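Local coordinates for protein probable aromatic acid decarboxylase (Escherichia coli, PDB 1SBZ) that binds flavin mononucleotide as a homododecamer of the UbiX/PAD1 family and probably prenylates it to supply the cofactor of a phenolic acid decarboxylase, at residues 11-16 and 44-49; 3-8 and 18-23. All coordinates share one frame; numbering follows the deposited sequence.

Both contacts are buried and both depend on helix 13-24, but they use different parts of it. Interaction 1 lies about 13 Å from the centre of the chain, where the N-terminal end of that helix and the loop before it meet the C-terminal end of helix 37-46; its chemistry is mainly polar, one carboxylate taking three hydrogen bonds beside the flavin. Interaction 2, centred about 6 Å from the middle of the chain, sets the later turns of the helix against strand 2-7 through apolar side chains alone. The centres are about 12 Å apart, and selenomethionine Met7 joins them, its CE lying 3.8 Å from CA of Gly16.

Interaction 1. Residues 11-16 and 44-49; sequences TGAPLG and ELETPY. With FMN (flavin mononucleotide), chain H.
The flavin-binding loop that follows strand 2-7 runs into the N-terminal end of helix 13-24, and there Thr11, Gly12 and Ala13 all donate hydrogen bonds to the carboxylate of Glu46. OE1 accepts two backbone N-H groups: Gly12 N, 2.8 Å from Glu46 OE1, binds its syn lone pair almost straight (171°), whereas Ala13 N, at 3.0 Å, comes in nearly along the C-O direction of the same oxygen. OE2 takes the hydroxyl of Thr11, with OG1 2.7 Å away on the syn side but 34° out of the carboxylate plane. Three donors thus fix the rotation of the buried carboxylate. Glu46 gets there with CG anti to its carbonyl carbon (chi1 -58°) and an extended chain that passes Pro14 at about a right angle, OE1 lying 3.5 Å from Pro14 CD. Beyond the carboxylate, Thr47 CG2 packs 4.1 Å from Ala13 CB, while its OG1 accepts from Tyr49 N in an ST turn and also bonds Ile43 O. On the flavin side, Thr11 N donates to FMN O4 over 3.3 Å; Thr11 thus bonds the cofactor through its backbone and Glu46 through its hydroxyl, which makes Glu46 a second-shell residue for this bond. Phe151 of a second subunit packs on Pro14 and Glu46, and its backbone N is hydrogen-bonded to Thr11 OG1. Within the chain, Ala13 rests on Thr42 and Ile43 of helix 37-46, and Tyr49 turns back over Val17 and Gln21 of helix 13-24.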
loop_
_atom_site.group_PDB
_atom_site.type_symbol
_atom_site.label_atom_id
_atom_site.label_comp_id
_atom_site.label_asym_id
_atom_site.label_seq_id
_atom_site.Cartn_x
_atom_site.Cartn_y
_atom_site.Cartn_z
ATOM N N THR D 11 13.067 -30.655 -6.750
ATOM C CA THR D 11 13.626 -31.833 -6.120
ATOM C C THR D 11 12.696 -32.216 -4.960
ATOM O O THR D 11 12.155 -31.352 -4.277
ATOM C CB THR D 11 15.108 -31.616 -5.719
ATOM O OG1 THR D 11 15.593 -32.778 -5.039
ATOM C CG2 THR D 11 15.270 -30.489 -4.695
ATOM N N GLY D 12 12.446 -33.506 -4.793
ATOM C CA GLY D 12 11.467 -33.950 -3.820
ATOM C C GLY D 12 10.359 -34.788 -4.420
ATOM O O GLY D 12 9.260 -34.864 -3.857
ATOM N N ALA D 13 10.644 -35.433 -5.554
ATOM C CA ALA D 13 9.692 -36.376 -6.156
ATOM C C ALA D 13 9.289 -37.527 -5.215
ATOM O O ALA D 13 8.138 -37.969 -5.268
ATOM C CB ALA D 13 10.214 -36.917 -7.485
ATOM N N PRO D 14 10.201 -38.016 -4.363
ATOM C CA PRO D 14 9.843 -39.023 -3.356
ATOM C C PRO D 14 8.683 -38.616 -2.447
ATOM O O PRO D 14 7.945 -39.488 -1.988
ATOM C CB PRO D 14 11.128 -39.165 -2.534
ATOM C CG PRO D 14 12.202 -38.838 -3.490
ATOM C CD PRO D 14 11.648 -37.720 -4.321
ATOM N N LEU D 15 8.533 -37.312 -2.196
ATOM C CA LEU D 15 7.395 -36.767 -1.440
ATOM C C LEU D 15 6.077 -37.016 -2.171
ATOM O O LEU D 15 5.087 -37.398 -1.554
ATOM C CB LEU D 15 7.567 -35.260 -1.201
ATOM C CG LEU D 15 8.780 -34.773 -0.401
ATOM C CD1 LEU D 15 9.070 -33.308 -0.690
ATOM C CD2 LEU D 15 8.573 -35.014 1.101
ATOM N N GLY D 16 6.072 -36.785 -3.485
ATOM C CA GLY D 16 4.878 -36.998 -4.308
ATOM C C GLY D 16 4.482 -38.459 -4.387
ATOM O O GLY D 16 3.311 -38.809 -4.197
ATOM N N GLU D 44 12.115 -39.846 -12.297
ATOM C CA GLU D 44 13.033 -40.820 -12.852
ATOM C C GLU D 44 14.425 -40.725 -12.213
ATOM O O GLU D 44 15.026 -41.752 -11.882
ATOM C CB GLU D 44 13.044 -40.722 -14.386
ATOM C CG GLU D 44 12.018 -41.667 -15.012
ATOM C CD GLU D 44 11.528 -41.278 -16.400
ATOM O OE1 GLU D 44 12.178 -40.455 -17.087
ATOM O OE2 GLU D 44 10.463 -41.809 -16.803
ATOM N N LEU D 45 14.900 -39.499 -11.990
ATOM C CA LEU D 45 16.179 -39.256 -11.307
ATOM C C LEU D 45 16.195 -39.656 -9.827
ATOM O O LEU D 45 17.147 -40.288 -9.363
ATOM C CB LEU D 45 16.592 -37.780 -11.443
ATOM C CG LEU D 45 17.801 -37.286 -10.624
ATOM C CD1 LEU D 45 19.121 -37.818 -11.191
ATOM C CD2 LEU D 45 17.835 -35.749 -10.511
ATOM N N GLU D 46 15.144 -39.294 -9.094
ATOM C CA GLU D 46 15.166 -39.335 -7.622
ATOM C C GLU D 46 14.525 -40.562 -6.987
ATOM O O GLU D 46 14.692 -40.803 -5.783
ATOM C CB GLU D 46 14.533 -38.064 -7.051
ATOM C CG GLU D 46 15.229 -36.806 -7.530
ATOM C CD GLU D 46 14.691 -35.535 -6.910
ATOM O OE1 GLU D 46 13.597 -35.545 -6.304
ATOM O OE2 GLU D 46 15.378 -34.514 -7.050
ATOM N N THR D 47 13.770 -41.309 -7.788
ATOM C CA THR D 47 13.085 -42.509 -7.329
ATOM C C THR D 47 13.393 -43.658 -8.292
ATOM O O THR D 47 13.772 -43.410 -9.445
ATOM C CB THR D 47 11.552 -42.299 -7.263
ATOM O OG1 THR D 47 10.980 -42.516 -8.561
ATOM C CG2 THR D 47 11.189 -40.848 -6.931
ATOM N N PRO D 48 13.222 -44.901 -7.832
ATOM C CA PRO D 48 13.396 -46.066 -8.697
ATOM C C PRO D 48 12.183 -46.295 -9.606
ATOM O O PRO D 48 12.185 -47.232 -10.403
ATOM C CB PRO D 48 13.538 -47.214 -7.699
ATOM C CG PRO D 48 12.710 -46.792 -6.541
ATOM C CD PRO D 48 12.870 -45.297 -6.452
ATOM N N TYR D 49 11.167 -45.439 -9.490
ATOM C CA TYR D 49 9.952 -45.559 -10.297
ATOM C C TYR D 49 10.087 -44.774 -11.587
ATOM O O TYR D 49 10.838 -43.802 -11.651
ATOM C CB TYR D 49 8.732 -45.054 -9.521
ATOM C CG TYR D 49 8.546 -45.715 -8.175
ATOM C CD1 TYR D 49 8.910 -45.060 -6.999
ATOM C CD2 TYR D 49 8.017 -47.000 -8.075
ATOM C CE1 TYR D 49 8.745 -45.670 -5.759
ATOM C CE2 TYR D 49 7.851 -47.616 -6.847
ATOM C CZ TYR D 49 8.213 -46.951 -5.694
ATOM O OH TYR D 49 8.044 -47.566 -4.473
HETATM N N1 FMN H . 12.903 -25.622 -9.176
HETATM C C2 FMN H . 12.488 -25.144 -7.955
HETATM O O2 FMN H . 11.767 -24.154 -7.941
HETATM N N3 FMN H . 12.884 -25.770 -6.789
HETATM C C4 FMN H . 13.700 -26.893 -6.852
HETATM O O4 FMN H . 13.833 -27.585 -5.838
HETATM C C4A FMN H . 14.120 -27.380 -8.104
HETATM N N5 FMN H . 14.932 -28.498 -8.212
HETATM C C5A FMN H . 15.327 -28.964 -9.462
HETATM C C6 FMN H . 16.141 -30.096 -9.567
HETATM C C7 FMN H . 16.541 -30.573 -10.824
HETATM C C7M FMN H . 17.086 -31.977 -10.911
HETATM C C8 FMN H . 16.123 -29.909 -11.984
HETATM C C8M FMN H . 16.304 -30.520 -13.353
HETATM C C9 FMN H . 15.313 -28.784 -11.873
HETATM C C9A FMN H . 14.909 -28.308 -10.619
HETATM N N10 FMN H . 14.101 -27.178 -10.519
HETATM C C10 FMN H . 13.715 -26.725 -9.268
HETATM C "C1'" FMN H . 13.873 -26.311 -11.728
HETATM C "C2'" FMN H . 12.488 -26.589 -12.305
HETATM O "O2'" FMN H . 12.377 -27.964 -12.611
HETATM C "C3'" FMN H . 12.180 -25.715 -13.526
HETATM O "O3'" FMN H . 11.977 -24.372 -13.106
HETATM C "C4'" FMN H . 10.978 -26.204 -14.343
HETATM O "O4'" FMN H . 10.650 -25.278 -15.363
HETATM C "C5'" FMN H . 9.732 -26.426 -13.493
HETATM O "O5'" FMN H . 8.612 -26.653 -14.332
HETATM P P FMN H . 7.295 -27.326 -13.693
HETATM O O1P FMN H . 7.628 -28.773 -13.391
HETATM O O2P FMN H . 6.197 -27.199 -14.706
HETATM O O3P FMN H . 6.931 -26.591 -12.417
#

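Interaction 2. Residues 3-8 and 18-23; sequences LIVGMT and ALLQAL. With FMN (flavin mononucleotide), chain H.
Val5 is the hub of this contact, its two methyl branches meeting three leucines of the helix. CG1, anti to the backbone N (chi1 178°), lies 3.9 Å from Leu19 CD2 and 4.0 Å from Leu20 CD2; CG2 approaches Leu23 CD2 to 3.8 Å. Leu19 and Leu23, one helical turn apart, each slide past the valine pointing opposite to it, whereas Leu20 crosses it at a slant. At the two ends the packing is sparser: the selenium of selenomethionine Met7 sits 4.1 Å from Leu20 CD1, and Leu3 CD1 comes within 4.5 Å of Leu23 CD2. No hydrogen bond joins the segments.

Strand 2-7 and helix 13-24 open the first beta-alpha-beta unit of a parallel-sheet flavoprotein fold, completed by strand 30-35. The axes of segments 3-7 and 18-23 run nearly antiparallel, at 158°, and approach to 10.6 Å, as in a beta-alpha-beta crossover whose helix returns over one face of the sheet. Leu3, Val5 and Met7 direct their CB atoms to the helix, while Ile4 faces away and packs on Met81. Strand 2-7 is held by backbone hydrogen bonds on both flanks, Leu3 and Val5 pairing with strand 30-35 and Ile4 with strand 80-86. Leu33 touches both Met7 and Leu20, and Ile84 both Val5 and Leu19. Farther out, Val169 and Leu170 of helix 158-170 lie against Leu19, and Leu170 reaches Leu23 too. Past the strand's C-terminal end, Thr8 CG2 is 3.4 Å from phosphate oxygen O3P of FMN, and its OG1 is hydrogen-bonded to Thr90 OG1.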
loop_
_atom_site.group_PDB
_atom_site.type_symbol
_atom_site.label_atom_id
_atom_site.label_comp_id
_atom_site.label_asym_id
_atom_site.label_seq_id
_atom_site.Cartn_x
_atom_site.Cartn_y
_atom_site.Cartn_z
ATOM N N LEU D 3 -9.509 -35.942 -4.841
ATOM C CA LEU D 3 -8.344 -35.066 -4.700
ATOM C C LEU D 3 -7.534 -35.011 -5.975
ATOM O O LEU D 3 -7.277 -36.044 -6.603
ATOM C CB LEU D 3 -7.435 -35.531 -3.558
ATOM C CG LEU D 3 -7.956 -35.478 -2.124
ATOM C CD1 LEU D 3 -6.896 -36.024 -1.159
ATOM C CD2 LEU D 3 -8.341 -34.056 -1.753
ATOM N N ILE D 4 -7.140 -33.797 -6.353
ATOM C CA ILE D 4 -6.180 -33.607 -7.420
ATOM C C ILE D 4 -4.772 -33.543 -6.823
ATOM O O ILE D 4 -4.537 -32.870 -5.814
ATOM C CB ILE D 4 -6.485 -32.329 -8.236
ATOM C CG1 ILE D 4 -7.936 -32.329 -8.734
ATOM C CG2 ILE D 4 -5.508 -32.194 -9.404
ATOM C CD1 ILE D 4 -8.421 -30.976 -9.249
ATOM N N VAL D 5 -3.850 -34.257 -7.458
ATOM C CA VAL D 5 -2.455 -34.294 -7.047
ATOM C C VAL D 5 -1.623 -33.828 -8.231
ATOM O O VAL D 5 -1.525 -34.516 -9.250
ATOM C CB VAL D 5 -2.026 -35.711 -6.566
ATOM C CG1 VAL D 5 -0.546 -35.746 -6.196
ATOM C CG2 VAL D 5 -2.869 -36.163 -5.371
ATOM N N GLY D 6 -1.069 -32.626 -8.114
ATOM C CA GLY D 6 -0.158 -32.114 -9.125
ATOM C C GLY D 6 1.255 -32.437 -8.683
ATOM O O GLY D 6 1.569 -32.346 -7.500
HETATM N N MSE D 7 2.102 -32.840 -9.620
HETATM C CA MSE D 7 3.516 -33.009 -9.318
HETATM C C MSE D 7 4.320 -32.149 -10.245
HETATM O O MSE D 7 3.980 -31.976 -11.413
HETATM C CB MSE D 7 3.958 -34.467 -9.408
HETATM C CG MSE D 7 3.427 -35.338 -8.286
HETATM SE SE MSE D 7 4.292 -37.090 -8.246
HETATM C CE MSE D 7 6.145 -36.573 -7.888
ATOM N N THR D 8 5.424 -31.645 -9.722
ATOM C CA THR D 8 6.143 -30.571 -10.359
ATOM C C THR D 8 7.662 -30.771 -10.212
ATOM O O THR D 8 8.103 -31.492 -9.324
ATOM C CB THR D 8 5.588 -29.275 -9.732
ATOM O OG1 THR D 8 4.646 -28.677 -10.638
ATOM C CG2 THR D 8 6.606 -28.266 -9.528
ATOM N N ALA D 18 5.273 -40.902 -2.314
ATOM C CA ALA D 18 4.843 -41.368 -1.003
ATOM C C ALA D 18 3.418 -40.924 -0.661
ATOM O O ALA D 18 2.648 -41.697 -0.092
ATOM C CB ALA D 18 5.813 -40.919 0.068
ATOM N N LEU D 19 3.076 -39.684 -1.005
ATOM C CA LEU D 19 1.718 -39.188 -0.790
ATOM C C LEU D 19 0.710 -39.962 -1.645
ATOM O O LEU D 19 -0.382 -40.301 -1.170
ATOM C CB LEU D 19 1.631 -37.679 -1.046
ATOM C CG LEU D 19 0.253 -37.006 -0.981
ATOM C CD1 LEU D 19 0.319 -35.731 -0.159
ATOM C CD2 LEU D 19 -0.263 -36.724 -2.384
ATOM N N LEU D 20 1.086 -40.235 -2.896
ATOM C CA LEU D 20 0.254 -41.028 -3.799
ATOM C C LEU D 20 0.095 -42.465 -3.320
ATOM O O LEU D 20 -0.985 -43.045 -3.454
ATOM C CB LEU D 20 0.814 -41.014 -5.226
ATOM C CG LEU D 20 0.550 -39.795 -6.108
ATOM C CD1 LEU D 20 1.397 -39.891 -7.364
ATOM C CD2 LEU D 20 -0.923 -39.673 -6.464
ATOM N N GLN D 21 1.168 -43.037 -2.773
ATOM C CA GLN D 21 1.118 -44.370 -2.170
ATOM C C GLN D 21 0.144 -44.418 -0.990
ATOM O O GLN D 21 -0.696 -45.315 -0.914
ATOM C CB GLN D 21 2.510 -44.807 -1.710
ATOM C CG GLN D 21 3.410 -45.328 -2.825
ATOM C CD GLN D 21 4.872 -45.402 -2.420
ATOM O OE1 GLN D 21 5.278 -44.824 -1.410
ATOM N NE2 GLN D 21 5.666 -46.110 -3.212
ATOM N N ALA D 22 0.264 -43.454 -0.078
ATOM C CA ALA D 22 -0.610 -43.362 1.095
ATOM C C ALA D 22 -2.079 -43.161 0.713
ATOM O O ALA D 22 -2.975 -43.689 1.375
ATOM C CB ALA D 22 -0.145 -42.243 2.023
ATOM N N LEU D 23 -2.311 -42.399 -0.354
ATOM C CA LEU D 23 -3.657 -42.175 -0.879
ATOM C C LEU D 23 -4.263 -43.451 -1.469
ATOM O O LEU D 23 -5.466 -43.700 -1.316
ATOM C CB LEU D 23 -3.651 -41.046 -1.917
ATOM C CG LEU D 23 -4.066 -39.616 -1.535
ATOM C CD1 LEU D 23 -3.685 -39.215 -0.121
ATOM C CD2 LEU D 23 -3.497 -38.618 -2.530
HETATM N N1 FMN H . 12.903 -25.622 -9.176
HETATM C C2 FMN H . 12.488 -25.144 -7.955
HETATM O O2 FMN H . 11.767 -24.154 -7.941
HETATM N N3 FMN H . 12.884 -25.770 -6.789
HETATM C C4 FMN H . 13.700 -26.893 -6.852
HETATM O O4 FMN H . 13.833 -27.585 -5.838
HETATM C C4A FMN H . 14.120 -27.380 -8.104
HETATM N N5 FMN H . 14.932 -28.498 -8.212
HETATM C C5A FMN H . 15.327 -28.964 -9.462
HETATM C C6 FMN H . 16.141 -30.096 -9.567
HETATM C C7 FMN H . 16.541 -30.573 -10.824
HETATM C C7M FMN H . 17.086 -31.977 -10.911
HETATM C C8 FMN H . 16.123 -29.909 -11.984
HETATM C C8M FMN H . 16.304 -30.520 -13.353
HETATM C C9 FMN H . 15.313 -28.784 -11.873
HETATM C C9A FMN H . 14.909 -28.308 -10.619
HETATM N N10 FMN H . 14.101 -27.178 -10.519
HETATM C C10 FMN H . 13.715 -26.725 -9.268
HETATM C "C1'" FMN H . 13.873 -26.311 -11.728
HETATM C "C2'" FMN H . 12.488 -26.589 -12.305
HETATM O "O2'" FMN H . 12.377 -27.964 -12.611
HETATM C "C3'" FMN H . 12.180 -25.715 -13.526
HETATM O "O3'" FMN H . 11.977 -24.372 -13.106
HETATM C "C4'" FMN H . 10.978 -26.204 -14.343
HETATM O "O4'" FMN H . 10.650 -25.278 -15.363
HETATM C "C5'" FMN H . 9.732 -26.426 -13.493
HETATM O "O5'" FMN H . 8.612 -26.653 -14.332
HETATM P P FMN H . 7.295 -27.326 -13.693
HETATM O O1P FMN H . 7.628 -28.773 -13.391
HETATM O O2P FMN H . 6.197 -27.199 -14.706
HETATM O O3P FMN H . 6.931 -26.591 -12.417
#